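Local coordinates for protein endo-1,4-beta-xylanase C (PDB 4XUT) that hydrolyses internal beta-1,4-xylosidic linkages in xylan and carries the CBM22 carbohydrate-binding module described here, seen with bound glucose, at residues Asn27-Gly32 / Gly61-Val66; Asn94-Lys99 / Arg143-Thr148. All coordinates share one frame; numbering follows the deposited sequence.

In the fold
Contacts 1 and 2 meet on the same four-stranded antiparallel sheet of the beta-sandwich, where strands 63-65 and 139-147 are neighbours. Contact 2 is its buried centre: strands 90-101 and 139-147 pair residue by residue. Contact 1 is only partly buried, with the loop 27-32 joined to the outermost strand 63-65 by a single bridge. Their chemistry differs accordingly. Contact 1 puts an indole on the interior side of the loop and arginines on the other, whereas contact 2 sets acidic and hydroxyl groups along one face of a regular ladder. Salt bridges R31-E98 and E65-R143 tie the two together, and both touch the same glucose, which R31 approaches from contact 1 and Y145 from contact 2.

Contact 1: residues Asn27-Gly32 / Gly61-Val66; sequences NWRARG and GPLVEV. With BGC (beta-D-glucopyranose), chain D; BGC (beta-D-glucopyranose), chain B.
W28 and V64 meet face-on: CG1 of V64 lies over the six-membered ring of W28, 3.6 Å from its centroid, a CH-pi contact. V64 brings this methyl there by setting CG1 between its backbone N and carbonyl carbon (chi1 68°). P62 CB adds an oblique contact to W28 CE3 at 4.0 Å, and M144, L50 and V169 of the surrounding strands also pack on the indole, inside the sandwich. Replacing W28 with an alanine would probably open a gap beside V64 CG1 and P62 CB and weaken the hold of the loop on the strand. The backbones join through one antiparallel bridge, R29 N to L63 O at 2.8 Å with a similar return bond. L63 CD2 sits over the guanidinium face of R29, 3.4 Å from CZ. Its other methyl, CD1, lies at the edge of the R31 guanidinium. A bend at chi3 (68°) turns this group to the sugar, where R31 NH1 donates to O2 of the chain B glucose at 2.6 Å; NH2 is paired with E98, and Y145 makes a cation-pi contact. The contact is therefore apolar on the indole side and charged on the other: L63 packs on two arginines whose charge is met by E98, and one reaches the sugar.

Contact 2: residues Asn94-Lys99 / Arg143-Thr148; sequences NGSLEK and RMYAET. With BGC (beta-D-glucopyranose), chain B.
E98 OE2 is gripped by two arginines: R143 NH1 reaches its anti lone pair at 2.9 Å in a salt bridge, and R29 NH2 forms a second. The other oxygen, OE1, is paired with R31, while R143 NE is held by E65, so charges alternate across this face of the carbohydrate-binding beta-sandwich. The planes of the E98 carboxylate and the R143 guanidinium are 81° apart. The backbones form an antiparallel ladder in which N94-E147, S96-Y145 and E98-R143 are hydrogen-bonded pairs, with G95-A146 and L97-M144 the non-hydrogen-bonded pairs between. The side chains of L97, M144 and A146 point to the opposite face, where M144 and A146 pack on F80. On the sugar side, S96 CB sits over the Y145 ring, offset toward its rim and 3.4 Å from CZ, a CH-pi contact. A chi1 of 69° tips the Y145 ring over S96. At its far end, Y145 OH accepts a weak bond from O2 of the chain B glucose at 3.3 Å. E147 OE1 lies 2.6 Å from O3 of that sugar. The other carboxylate oxygen of E147, OE2, accepts from S96 OG at 2.8 Å, on its anti side and 31° out of the carboxylate plane.

Contact 1: residues Asn27-Gly32 / Gly61-Val66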
loop_
_atom_site.group_PDB
_atom_site.type_symbol
_atom_site.label_atom_id
_atom_site.label_comp_id
_atom_site.label_asym_id
_atom_site.label_seq_id
_atom_site.Cartn_x
_atom_site.Cartn_y
_atom_site.Cartn_z
ATOM N N ASN A 27 -5.065 -11.695 1.200
ATOM C CA ASN A 27 -6.155 -10.744 1.386
ATOM C C ASN A 27 -5.944 -9.394 0.727
ATOM O O ASN A 27 -6.743 -8.477 0.939
ATOM C CB ASN A 27 -6.402 -10.557 2.891
ATOM C CG ASN A 27 -6.826 -11.837 3.570
ATOM O OD1 ASN A 27 -6.224 -12.254 4.567
ATOM N ND2 ASN A 27 -7.848 -12.481 3.037
ATOM N N TRP A 28 -4.932 -9.290 -0.128
ATOM C CA TRP A 28 -4.682 -8.055 -0.873
ATOM C C TRP A 28 -5.787 -7.805 -1.901
ATOM O O TRP A 28 -6.266 -8.735 -2.565
ATOM C CB TRP A 28 -3.319 -8.091 -1.553
ATOM C CG TRP A 28 -2.143 -8.060 -0.609
ATOM C CD1 TRP A 28 -1.549 -9.130 -0.008
ATOM C CD2 TRP A 28 -1.455 -6.907 -0.151
ATOM N NE1 TRP A 28 -0.517 -8.707 0.791
ATOM C CE2 TRP A 28 -0.431 -7.343 0.717
ATOM C CE3 TRP A 28 -1.559 -5.527 -0.454
ATOM C CZ2 TRP A 28 0.470 -6.469 1.311
ATOM C CZ3 TRP A 28 -0.680 -4.665 0.125
ATOM C CH2 TRP A 28 0.324 -5.124 1.033
ATOM N N ARG A 29 -6.200 -6.551 -2.010
ATOM C CA ARG A 29 -7.306 -6.179 -2.874
ATOM C C ARG A 29 -7.083 -4.823 -3.517
ATOM O O ARG A 29 -6.359 -3.967 -3.012
ATOM C CB ARG A 29 -8.666 -6.204 -2.141
ATOM C CG ARG A 29 -8.879 -5.208 -1.011
ATOM C CD ARG A 29 -10.378 -5.033 -0.631
ATOM N NE ARG A 29 -10.648 -4.052 0.454
ATOM C CZ ARG A 29 -10.683 -2.707 0.328
ATOM N NH1 ARG A 29 -10.450 -2.092 -0.855
ATOM N NH2 ARG A 29 -10.931 -1.939 1.414
ATOM N N ALA A 30 -7.757 -4.640 -4.649
ATOM C CA ALA A 30 -7.847 -3.320 -5.278
ATOM C C ALA A 30 -8.751 -2.397 -4.490
ATOM O O ALA A 30 -9.623 -2.851 -3.723
ATOM C CB ALA A 30 -8.392 -3.482 -6.708
ATOM N N ARG A 31 -8.572 -1.086 -4.686
ATOM C CA ARG A 31 -9.450 -0.081 -4.091
ATOM C C ARG A 31 -10.585 0.390 -5.010
ATOM O O ARG A 31 -11.612 0.869 -4.550
ATOM C CB ARG A 31 -8.619 1.101 -3.615
ATOM C CG ARG A 31 -7.498 0.650 -2.691
ATOM C CD ARG A 31 -6.780 1.824 -2.076
ATOM N NE ARG A 31 -7.684 2.487 -1.160
ATOM C CZ ARG A 31 -7.981 3.777 -1.163
ATOM N NH1 ARG A 31 -7.411 4.616 -2.007
ATOM N NH2 ARG A 31 -8.834 4.248 -0.272
ATOM N N GLY A 32 -10.382 0.243 -6.305
ATOM C CA GLY A 32 -11.417 0.566 -7.296
ATOM C C GLY A 32 -11.463 -0.473 -8.406
ATOM O O GLY A 32 -11.588 -1.651 -8.136
ATOM N N GLY A 61 -4.450 1.367 -5.929
ATOM C CA GLY A 61 -3.253 0.743 -5.440
ATOM C C GLY A 61 -3.590 -0.479 -4.619
ATOM O O GLY A 61 -4.756 -0.707 -4.302
ATOM N N PRO A 62 -2.580 -1.250 -4.255
ATOM C CA PRO A 62 -2.811 -2.473 -3.525
ATOM C C PRO A 62 -3.081 -2.184 -2.051
ATOM O O PRO A 62 -2.366 -1.399 -1.443
ATOM C CB PRO A 62 -1.480 -3.211 -3.662
ATOM C CG PRO A 62 -0.470 -2.139 -3.790
ATOM C CD PRO A 62 -1.151 -0.942 -4.382
ATOM N N LEU A 63 -4.070 -2.852 -1.506
ATOM C CA LEU A 63 -4.523 -2.610 -0.146
ATOM C C LEU A 63 -4.661 -3.932 0.592
ATOM O O LEU A 63 -5.130 -4.941 0.035
ATOM C CB LEU A 63 -5.860 -1.904 -0.193
ATOM C CG LEU A 63 -6.536 -1.628 1.141
ATOM C CD1 LEU A 63 -7.296 -0.303 1.089
ATOM C CD2 LEU A 63 -7.482 -2.763 1.553
ATOM N N VAL A 64 -4.327 -3.907 1.878
ATOM C CA VAL A 64 -4.615 -5.046 2.724
ATOM C C VAL A 64 -5.073 -4.619 4.108
ATOM O O VAL A 64 -4.473 -3.741 4.715
ATOM C CB VAL A 64 -3.400 -6.000 2.809
ATOM C CG1 VAL A 64 -2.236 -5.373 3.559
ATOM C CG2 VAL A 64 -3.801 -7.346 3.387
ATOM N N GLU A 65 -6.098 -5.290 4.604
ATOM C CA GLU A 65 -6.547 -5.103 6.017
ATOM C C GLU A 65 -5.512 -5.627 7.010
ATOM O O GLU A 65 -5.094 -6.817 6.950
ATOM C CB GLU A 65 -7.899 -5.810 6.214
ATOM C CG GLU A 65 -8.420 -5.791 7.631
ATOM C CD GLU A 65 -8.931 -4.431 8.071
ATOM O OE1 GLU A 65 -9.946 -3.933 7.523
ATOM O OE2 GLU A 65 -8.356 -3.855 9.009
ATOM N N VAL A 66 -5.070 -4.772 7.935
ATOM C CA VAL A 66 -4.072 -5.190 8.916
ATOM C C VAL A 66 -4.531 -5.108 10.360
ATOM O O VAL A 66 -3.835 -5.614 11.235
ATOM C CB VAL A 66 -2.722 -4.486 8.753
ATOM C CG1 VAL A 66 -2.109 -4.903 7.408
ATOM C CG2 VAL A 66 -2.840 -2.988 8.869
HETATM C C2 BGC D . -13.716 8.119 -3.162
HETATM C C3 BGC D . -12.249 8.538 -3.210
HETATM C C4 BGC D . -11.465 7.545 -2.377
HETATM C C5 BGC D . -11.704 6.134 -2.977
HETATM C C6 BGC D . -10.921 5.099 -2.219
HETATM C C1 BGC D . -13.834 6.746 -3.849
HETATM O O1 BGC D . -15.212 6.377 -4.063
HETATM O O2 BGC D . -14.564 9.148 -3.711
HETATM O O3 BGC D . -12.026 9.862 -2.712
HETATM O O4 BGC D . -10.084 7.938 -2.439
HETATM O O5 BGC D . -13.100 5.786 -3.054
HETATM O O6 BGC D . -10.886 3.813 -2.829
HETATM C C2 BGC B . -8.013 8.409 -1.519
HETATM C C3 BGC B . -7.033 9.200 -0.676
HETATM C C4 BGC B . -7.354 10.688 -0.791
HETATM C C5 BGC B . -8.862 10.910 -0.546
HETATM C C6 BGC B . -9.372 12.380 -0.561
HETATM C C1 BGC B . -9.494 8.718 -1.368
HETATM O O2 BGC B . -7.847 7.031 -1.230
HETATM O O3 BGC B . -5.678 8.897 -1.087
HETATM O O4 BGC B . -6.492 11.362 0.141
HETATM O O5 BGC B . -9.647 10.130 -1.478
HETATM O O6 BGC B . -9.203 13.110 -1.791
HETATM O O HOH W 1 -5.980 -9.114 5.829
HETATM O O HOH W 2 -7.778 -7.034 3.042
#

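Contact 2: residues Asn94-Lys99 / Arg143-Thr148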
loop_
_atom_site.group_PDB
_atom_site.type_symbol
_atom_site.label_atom_id
_atom_site.label_comp_id
_atom_site.label_asym_id
_atom_site.label_seq_id
_atom_site.Cartn_x
_atom_site.Cartn_y
_atom_site.Cartn_z
ATOM N N ASN A 94 3.385 6.705 -2.255
ATOM C CA ASN A 94 3.018 6.921 -0.878
ATOM C C ASN A 94 2.578 5.614 -0.248
ATOM O O ASN A 94 1.939 4.783 -0.915
ATOM C CB ASN A 94 1.873 7.919 -0.793
ATOM C CG ASN A 94 2.252 9.334 -1.243
ATOM O OD1 ASN A 94 3.417 9.733 -1.274
ATOM N ND2 ASN A 94 1.229 10.107 -1.586
ATOM N N GLY A 95 2.811 5.508 1.047
ATOM C CA GLY A 95 2.194 4.477 1.855
ATOM C C GLY A 95 1.137 5.151 2.697
ATOM O O GLY A 95 1.387 6.199 3.310
ATOM N N SER A 96 -0.057 4.569 2.698
ATOM C CA SER A 96 -1.211 5.199 3.326
ATOM C C SER A 96 -2.072 4.215 4.116
ATOM O O SER A 96 -1.933 3.002 3.974
ATOM C CB SER A 96 -2.097 5.908 2.310
ATOM O OG SER A 96 -1.408 6.963 1.671
ATOM N N LEU A 97 -2.925 4.782 4.966
ATOM C CA LEU A 97 -3.897 4.014 5.728
ATOM C C LEU A 97 -5.330 4.368 5.353
ATOM O O LEU A 97 -5.668 5.549 5.216
ATOM C CB LEU A 97 -3.699 4.210 7.236
ATOM C CG LEU A 97 -2.322 3.935 7.834
ATOM C CD1 LEU A 97 -2.333 4.283 9.307
ATOM C CD2 LEU A 97 -1.967 2.496 7.600
ATOM N N GLU A 98 -6.177 3.340 5.285
ATOM C CA GLU A 98 -7.619 3.521 5.180
ATOM C C GLU A 98 -8.198 3.031 6.470
ATOM O O GLU A 98 -7.964 1.870 6.867
ATOM C CB GLU A 98 -8.175 2.731 4.009
ATOM C CG GLU A 98 -9.697 2.767 3.849
ATOM C CD GLU A 98 -10.148 1.955 2.656
ATOM O OE1 GLU A 98 -9.902 2.384 1.522
ATOM O OE2 GLU A 98 -10.713 0.864 2.852
ATOM N N LYS A 99 -8.989 3.881 7.111
ATOM C CA LYS A 99 -9.578 3.568 8.398
ATOM C C LYS A 99 -11.089 3.628 8.391
ATOM O O LYS A 99 -11.687 4.550 7.835
ATOM C CB LYS A 99 -9.090 4.551 9.465
ATOM C CG LYS A 99 -7.649 4.383 9.780
ATOM C CD LYS A 99 -7.303 5.064 11.110
ATOM C CE LYS A 99 -6.108 5.950 10.997
ATOM N NZ LYS A 99 -6.504 7.123 10.202
ATOM N N ARG A 143 -6.400 -0.413 7.120
ATOM C CA ARG A 143 -5.828 -1.101 5.947
ATOM C C ARG A 143 -4.682 -0.298 5.412
ATOM O O ARG A 143 -4.806 0.914 5.247
ATOM C CB ARG A 143 -6.894 -1.263 4.882
ATOM C CG ARG A 143 -8.166 -1.943 5.328
ATOM C CD ARG A 143 -9.369 -1.041 5.336
ATOM N NE ARG A 143 -10.520 -1.675 6.003
ATOM C CZ ARG A 143 -11.779 -1.278 5.902
ATOM N NH1 ARG A 143 -12.095 -0.228 5.160
ATOM N NH2 ARG A 143 -12.741 -1.911 6.588
ATOM N N MET A 144 -3.562 -0.948 5.150
ATOM C CA MET A 144 -2.446 -0.294 4.535
ATOM C C MET A 144 -2.601 -0.402 3.032
ATOM O O MET A 144 -3.073 -1.406 2.499
ATOM C CB MET A 144 -1.136 -0.963 4.941
ATOM C CG MET A 144 0.160 -0.344 4.410
ATOM S SD MET A 144 1.518 -1.549 4.283
ATOM C CE MET A 144 1.400 -1.886 2.527
ATOM N N TYR A 145 -2.202 0.655 2.339
ATOM C CA TYR A 145 -2.176 0.666 0.872
ATOM C C TYR A 145 -1.079 1.577 0.338
ATOM O O TYR A 145 -0.516 2.407 1.060
ATOM C CB TYR A 145 -3.529 0.988 0.266
ATOM C CG TYR A 145 -4.017 2.392 0.447
ATOM C CD1 TYR A 145 -4.656 2.764 1.613
ATOM C CD2 TYR A 145 -3.942 3.326 -0.584
ATOM C CE1 TYR A 145 -5.115 4.051 1.793
ATOM C CE2 TYR A 145 -4.436 4.594 -0.428
ATOM C CZ TYR A 145 -5.023 4.954 0.772
ATOM O OH TYR A 145 -5.530 6.215 1.013
ATOM N N ALA A 146 -0.752 1.358 -0.931
ATOM C CA ALA A 146 0.212 2.188 -1.653
ATOM C C ALA A 146 -0.532 2.887 -2.762
ATOM O O ALA A 146 -1.475 2.353 -3.318
ATOM C CB ALA A 146 1.341 1.371 -2.207
ATOM N N GLU A 147 -0.090 4.093 -3.072
ATOM C CA GLU A 147 -0.770 4.931 -4.058
ATOM C C GLU A 147 0.213 5.990 -4.553
ATOM O O GLU A 147 1.341 6.036 -4.119
ATOM C CB GLU A 147 -1.991 5.610 -3.439
ATOM C CG GLU A 147 -1.643 6.582 -2.327
ATOM C CD GLU A 147 -2.824 7.337 -1.755
ATOM O OE1 GLU A 147 -3.915 7.415 -2.378
ATOM O OE2 GLU A 147 -2.634 7.888 -0.662
ATOM N N THR A 148 -0.208 6.793 -5.519
ATOM C CA THR A 148 0.572 7.953 -5.932
ATOM C C THR A 148 -0.081 9.204 -5.371
ATOM O O THR A 148 -1.250 9.135 -4.973
ATOM C CB THR A 148 0.742 8.031 -7.478
ATOM O OG1 THR A 148 -0.519 7.855 -8.113
ATOM C CG2 THR A 148 1.682 6.953 -7.949
HETATM C C2 BGC B . -8.013 8.409 -1.519
HETATM C C3 BGC B . -7.033 9.200 -0.676
HETATM C C4 BGC B . -7.354 10.688 -0.791
HETATM C C5 BGC B . -8.862 10.910 -0.546
HETATM C C6 BGC B . -9.372 12.380 -0.561
HETATM C C1 BGC B . -9.494 8.718 -1.368
HETATM O O2 BGC B . -7.847 7.031 -1.230
HETATM O O3 BGC B . -5.678 8.897 -1.087
HETATM O O4 BGC B . -6.492 11.362 0.141
HETATM O O5 BGC B . -9.647 10.130 -1.478
HETATM O O6 BGC B . -9.203 13.110 -1.791
#